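Local coordinates for mandelate racemase/muconate lactonizing protein (Thermobispora bispora, PDB 3VC5) that probably catalyses the magnesium-dependent dehydration of D-glucarate to 5-dehydro-4-deoxy-D-glucarate, as a member of the enolase superfamily, at residues T248-R251 against V252-L256; V408-E411 against Q412-C416. All coordinates share one frame; numbering follows the deposited sequence.

Contact 1 of 2, residues T248-R251 against V252-L256; sequences TSIR and VGRAL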
ATOM      1  N   THR A 248       3.238  35.799  -7.959  1.00 31.10           N
ATOM      2  CA  THR A 248       4.698  35.701  -7.970  1.00 29.95           C
ATOM      3  C   THR A 248       5.179  34.321  -8.377  1.00 29.96           C
ATOM      4  O   THR A 248       6.159  34.185  -9.133  1.00 31.53           O
ATOM      5  CB  THR A 248       5.259  36.130  -6.603  1.00 30.81           C
ATOM      6  OG1 THR A 248       5.021  37.536  -6.452  1.00 34.17           O
ATOM      7  CG2 THR A 248       6.746  35.846  -6.480  1.00 34.29           C
ATOM      8  N   SER A 249       4.514  33.296  -7.849  1.00 30.07           N
ATOM      9  CA  SER A 249       4.889  31.933  -8.173  1.00 28.76           C
ATOM     10  C   SER A 249       4.816  31.670  -9.664  1.00 25.92           C
ATOM     11  O   SER A 249       5.672  30.976 -10.220  1.00 30.71           O
ATOM     12  CB  SER A 249       3.996  30.918  -7.453  1.00 25.80           C
ATOM     13  OG  SER A 249       4.107  31.096  -6.055  1.00 28.14           O
ATOM     14  N   ILE A 250       3.761  32.173 -10.302  1.00 29.22           N
ATOM     15  CA  ILE A 250       3.575  31.936 -11.720  1.00 31.24           C
ATOM     16  C   ILE A 250       4.677  32.655 -12.512  1.00 33.68           C
ATOM     17  O   ILE A 250       5.227  32.113 -13.484  1.00 33.20           O
ATOM     18  CB  ILE A 250       2.164  32.351 -12.183  1.00 28.45           C
ATOM     19  CG1 ILE A 250       1.129  31.370 -11.598  1.00 31.92           C
ATOM     20  CG2 ILE A 250       2.103  32.361 -13.698  1.00 31.95           C
ATOM     21  CD1 ILE A 250      -0.306  31.855 -11.724  1.00 30.32           C
ATOM     22  N   ARG A 251       5.015  33.866 -12.079  1.00 33.83           N
ATOM     23  CA  ARG A 251       6.014  34.658 -12.787  1.00 37.05           C
ATOM     24  C   ARG A 251       7.357  33.939 -12.675  1.00 36.87           C
ATOM     25  O   ARG A 251       8.077  33.807 -13.662  1.00 39.13           O
ATOM     26  CB  ARG A 251       6.083  36.068 -12.191  1.00 42.14           C
ATOM     27  CG  ARG A 251       7.021  37.032 -12.904  1.00 50.25           C
ATOM     28  CD  ARG A 251       6.904  38.435 -12.329  1.00 55.24           C
ATOM     29  NE  ARG A 251       7.408  38.499 -10.957  1.00 59.10           N
ATOM     30  CZ  ARG A 251       6.651  38.733  -9.886  1.00 60.92           C
ATOM     31  NH1 ARG A 251       5.342  38.939 -10.015  1.00 60.31           N
ATOM     32  NH2 ARG A 251       7.206  38.775  -8.680  1.00 61.19           N
ATOM     33  N   VAL A 252       7.679  33.428 -11.485  1.00 36.08           N
ATOM     34  CA  VAL A 252       8.960  32.732 -11.309  1.00 35.01           C
ATOM     35  C   VAL A 252       9.019  31.400 -12.061  1.00 35.85           C
ATOM     36  O   VAL A 252      10.024  31.101 -12.727  1.00 34.01           O
ATOM     37  CB  VAL A 252       9.307  32.523  -9.823  1.00 38.09           C
ATOM     38  CG1 VAL A 252      10.538  31.600  -9.668  1.00 37.86           C
ATOM     39  CG2 VAL A 252       9.562  33.877  -9.161  1.00 42.19           C
ATOM     40  N   GLY A 253       7.965  30.588 -11.937  1.00 32.20           N
ATOM     41  CA  GLY A 253       7.882  29.326 -12.669  1.00 34.21           C
ATOM     42  C   GLY A 253       8.073  29.531 -14.168  1.00 37.17           C
ATOM     43  O   GLY A 253       8.813  28.800 -14.829  1.00 37.30           O
ATOM     44  N   ARG A 254       7.388  30.521 -14.726  1.00 39.61           N
ATOM     45  CA  ARG A 254       7.553  30.823 -16.148  1.00 41.14           C
ATOM     46  C   ARG A 254       8.973  31.283 -16.474  1.00 37.44           C
ATOM     47  O   ARG A 254       9.553  30.868 -17.483  1.00 42.69           O
ATOM     48  CB  ARG A 254       6.527  31.854 -16.601  1.00 42.55           C
ATOM     49  CG  ARG A 254       5.126  31.275 -16.707  1.00 45.56           C
ATOM     50  CD  ARG A 254       4.103  32.333 -17.029  1.00 49.17           C
ATOM     51  NE  ARG A 254       2.765  31.753 -17.068  1.00 60.17           N
ATOM     52  CZ  ARG A 254       1.682  32.393 -17.500  1.00 70.88           C
ATOM     53  NH1 ARG A 254       1.781  33.643 -17.937  1.00 73.06           N
ATOM     54  NH2 ARG A 254       0.504  31.782 -17.496  1.00 70.14           N
ATOM     55  N   ALA A 255       9.544  32.121 -15.616  1.00 36.65           N
ATOM     56  CA  ALA A 255      10.928  32.547 -15.829  1.00 40.24           C
ATOM     57  C   ALA A 255      11.912  31.377 -15.802  1.00 39.15           C
ATOM     58  O   ALA A 255      12.948  31.438 -16.464  1.00 43.91           O
ATOM     59  CB  ALA A 255      11.336  33.617 -14.815  1.00 42.27           C
ATOM     60  N   LEU A 256      11.595  30.317 -15.057  1.00 38.11           N
ATOM     61  CA  LEU A 256      12.499  29.166 -14.926  1.00 33.09           C
ATOM     62  C   LEU A 256      12.114  27.986 -15.854  1.00 38.60           C
ATOM     63  O   LEU A 256      12.478  26.828 -15.602  1.00 40.17           O
ATOM     64  CB  LEU A 256      12.576  28.718 -13.456  1.00 38.19           C
ATOM     65  CG  LEU A 256      13.216  29.779 -12.558  1.00 34.06           C
ATOM     66  CD1 LEU A 256      13.162  29.308 -11.123  1.00 39.35           C
ATOM     67  CD2 LEU A 256      14.667  30.057 -12.986  1.00 38.21           C
TER
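Ile250 and Arg254, one turn apart on helix 246-255, run alongside each other in the same direction. The helix is the crossover of a beta-alpha-beta unit between strands 236-239 and 262-264 in the barrel domain of this enolase-superfamily protein. CG2 of Ile250 sits over one face of the Arg254 guanidinium, offset toward its rim, and comes 3.5 Å from Arg254 NE. The Arg254 chain runs extended from CG to NE, which carries the flat group up past the isoleucine methyl. Its far end forms a salt bridge with Glu279.

The inward side is different. Val252 has CG2 beside its own backbone N (chi1 171°), and this branch rests 3.4 Å from Thr248 O. The same carbonyl accepts Val252 N at 2.9 Å. The side chains of Thr248 and Val252 also touch Pro217 of helix 217-230. Ser249 is buried, and its OG bonds to Thr245 O. Arg251 bends at chi3 and turns back toward the start of the helix, where NH2 makes a weak bond to Thr248 OG1, which is also bonded to the C-terminal carboxylate of Trp441. Ala255 N bonds Arg251 O at 3.0 Å, and Ala255 CB lies 3.5 Å from that oxygen.

Contact 2 of 2, residues V408-E411 against Q412-C416; sequences VMHE and QYERC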
ATOM      1  N   VAL A 408      26.991  10.844  24.505  1.00 23.88           N
ATOM      2  CA  VAL A 408      27.526  12.187  24.213  1.00 23.48           C
ATOM      3  C   VAL A 408      26.374  13.108  23.754  1.00 23.83           C
ATOM      4  O   VAL A 408      26.238  14.247  24.207  1.00 23.54           O
ATOM      5  CB  VAL A 408      28.625  12.099  23.137  1.00 23.03           C
ATOM      6  CG1 VAL A 408      28.974  13.489  22.557  1.00 24.57           C
ATOM      7  CG2 VAL A 408      29.883  11.413  23.723  1.00 26.53           C
ATOM      8  N   MET A 409      25.536  12.611  22.846  1.00 24.75           N
ATOM      9  CA  MET A 409      24.488  13.492  22.317  1.00 24.47           C
ATOM     10  C   MET A 409      23.377  13.699  23.302  1.00 22.94           C
ATOM     11  O   MET A 409      22.725  14.735  23.276  1.00 24.37           O
ATOM     12  CB  MET A 409      23.903  12.995  21.004  1.00 25.31           C
ATOM     13  CG  MET A 409      24.832  13.104  19.825  1.00 27.57           C
ATOM     14  SD  MET A 409      23.831  12.950  18.330  1.00 26.27           S
ATOM     15  CE  MET A 409      25.181  12.818  17.136  1.00 27.08           C
ATOM     16  N   HIS A 410      23.141  12.719  24.172  1.00 24.05           N
ATOM     17  CA  HIS A 410      22.126  12.913  25.205  1.00 23.75           C
ATOM     18  C   HIS A 410      22.575  13.977  26.225  1.00 21.86           C
ATOM     19  O   HIS A 410      21.772  14.798  26.683  1.00 23.53           O
ATOM     20  CB  HIS A 410      21.784  11.606  25.928  1.00 23.06           C
ATOM     21  CG  HIS A 410      20.781  11.793  27.014  1.00 24.77           C
ATOM     22  ND1 HIS A 410      19.469  12.166  26.782  1.00 28.62           N
ATOM     23  CD2 HIS A 410      20.890  11.647  28.359  1.00 31.27           C
ATOM     24  CE1 HIS A 410      18.824  12.245  27.932  1.00 32.05           C
ATOM     25  NE2 HIS A 410      19.661  11.938  28.903  1.00 31.54           N
ATOM     26  N   GLU A 411      23.869  13.971  26.563  1.00 24.88           N
ATOM     27  CA  GLU A 411      24.394  14.964  27.475  1.00 24.61           C
ATOM     28  C   GLU A 411      24.260  16.351  26.828  1.00 25.63           C
ATOM     29  O   GLU A 411      23.915  17.322  27.508  1.00 26.28           O
ATOM     30  CB  GLU A 411      25.859  14.662  27.808  1.00 25.53           C
ATOM     31  CG  GLU A 411      26.449  15.506  28.983  1.00 27.05           C
ATOM     32  CD  GLU A 411      26.897  16.894  28.536  1.00 28.57           C
ATOM     33  OE1 GLU A 411      27.255  17.050  27.327  1.00 32.02           O
ATOM     34  OE2 GLU A 411      26.879  17.840  29.378  1.00 34.93           O
ATOM     35  N   GLN A 412      24.488  16.437  25.515  1.00 26.13           N
ATOM     36  CA  GLN A 412      24.324  17.713  24.821  1.00 24.93           C
ATOM     37  C   GLN A 412      22.870  18.176  24.941  1.00 24.55           C
ATOM     38  O   GLN A 412      22.607  19.342  25.195  1.00 26.10           O
ATOM     39  CB  GLN A 412      24.747  17.564  23.355  1.00 25.03           C
ATOM     40  CG  GLN A 412      26.272  17.448  23.239  1.00 27.11           C
ATOM     41  CD  GLN A 412      26.828  17.130  21.856  1.00 31.00           C
ATOM     42  OE1 GLN A 412      28.060  17.128  21.692  1.00 34.07           O
ATOM     43  NE2 GLN A 412      25.961  16.824  20.871  1.00 27.65           N
ATOM     44  N   TYR A 413      21.923  17.267  24.700  1.00 24.72           N
ATOM     45  CA  TYR A 413      20.503  17.601  24.882  1.00 24.09           C
ATOM     46  C   TYR A 413      20.243  18.187  26.261  1.00 27.14           C
ATOM     47  O   TYR A 413      19.557  19.212  26.398  1.00 26.01           O
ATOM     48  CB  TYR A 413      19.636  16.342  24.688  1.00 24.57           C
ATOM     49  CG  TYR A 413      18.181  16.596  24.982  1.00 22.35           C
ATOM     50  CD1 TYR A 413      17.344  17.122  24.009  1.00 23.63           C
ATOM     51  CD2 TYR A 413      17.662  16.333  26.246  1.00 24.12           C
ATOM     52  CE1 TYR A 413      15.973  17.364  24.287  1.00 24.66           C
ATOM     53  CE2 TYR A 413      16.317  16.575  26.544  1.00 24.48           C
ATOM     54  CZ  TYR A 413      15.489  17.096  25.561  1.00 23.19           C
ATOM     55  OH  TYR A 413      14.167  17.332  25.871  1.00 23.77           O
ATOM     56  N   GLU A 414      20.778  17.535  27.292  1.00 28.24           N
ATOM     57  CA  GLU A 414      20.508  17.978  28.661  1.00 27.81           C
ATOM     58  C   GLU A 414      20.850  19.455  28.863  1.00 28.71           C
ATOM     59  O   GLU A 414      20.095  20.177  29.514  1.00 31.57           O
ATOM     60  CB  GLU A 414      21.207  17.096  29.713  1.00 31.37           C
ATOM     61  CG  GLU A 414      20.562  15.711  29.874  1.00 39.57           C
ATOM     62  CD  GLU A 414      19.113  15.776  30.388  1.00 52.05           C
ATOM     63  OE1 GLU A 414      18.887  16.265  31.514  1.00 58.63           O
ATOM     64  OE2 GLU A 414      18.193  15.325  29.667  1.00 49.99           O
ATOM     65  N   ARG A 415      21.968  19.919  28.308  1.00 30.72           N
ATOM     66  CA  ARG A 415      22.389  21.298  28.584  1.00 29.54           C
ATOM     67  C   ARG A 415      22.328  22.266  27.417  1.00 30.55           C
ATOM     68  O   ARG A 415      22.818  23.373  27.536  1.00 34.38           O
ATOM     69  CB  ARG A 415      23.783  21.321  29.208  1.00 35.15           C
ATOM     70  CG  ARG A 415      24.720  20.353  28.594  1.00 37.68           C
ATOM     71  CD  ARG A 415      25.607  20.970  27.545  1.00 44.01           C
ATOM     72  NE  ARG A 415      26.658  20.037  27.143  1.00 39.21           N
ATOM     73  CZ  ARG A 415      27.442  20.197  26.075  1.00 35.61           C
ATOM     74  NH1 ARG A 415      27.339  21.281  25.302  1.00 36.85           N
ATOM     75  NH2 ARG A 415      28.345  19.282  25.795  1.00 35.94           N
ATOM     76  N   CYS A 416      21.659  21.901  26.320  1.00 27.68           N
ATOM     77  CA  CYS A 416      21.729  22.737  25.125  1.00 28.62           C
ATOM     78  C   CYS A 416      20.774  23.928  25.194  1.00 30.85           C
ATOM     79  O   CYS A 416      20.875  24.869  24.388  1.00 31.51           O
ATOM     80  CB  CYS A 416      21.473  21.901  23.873  1.00 26.32           C
ATOM     81  SG  CYS A 416      19.715  21.498  23.600  1.00 28.08           S
TER
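Met409 and Gln412 meet on helix 403-415, which packs on the antiparallel sheet of the N-terminal domain. The tight side belongs to Met409 and Tyr413. Met409 is buried against Val33 and Phe35 of strand 25-36, and Tyr413 against Pro32 and Leu52. Gln412 bridges from there to the exposed Val408. Its chain runs extended beyond CG. Its CG passes 3.3 Å from Val408 O, its OE1 faces Val408 CG1, and its NE2 reaches 4.0 Å from Met409 CG. That NE2 also bonds to Ala34 O. Cutting Gln412 back to an alanine is likely to leave Ala34 O without this donor and uncover the flanks of Val408 and Met409.

His410 stands at the margin. Its ring is tied to the sheet through ND1, which bonds to Pro32 O, and Glu414 CG lies over one face.

The solvent side is held by charge. Glu411 bends at chi2 (-82°), which swings its carboxylate toward Arg415 one turn on. The grip is side-on and includes a salt bridge. NE reaches both oxygens on their syn sides, and the carboxylate and guanidinium planes are 48° apart. The matching backbone bond, Arg415 N to Glu411 O, is weak at 3.3 Å. Glu411 OE1 takes two donors from Arg415, NE at 3.1 Å and NH2 at 2.9 Å.

How the contacts relate
Following the chain from the N terminus, contact 1 (248-256) comes first and contact 2 (408-416) well after it. Each runs along one helix and closes only local turns, and contact 1 extends to the residue just past its helix end. They are in series and neither nest nor cross. Contact 1 belongs to the barrel domain, on the helix that follows strand 236-239 and leads to strand 262-264. Contact 2 sits on a helix after strand 388-390, where the chain has returned to cover the N-terminal antiparallel sheet. The centres of contact 1 and contact 2 are about 44 Å apart, on opposite sides of the chain's centre.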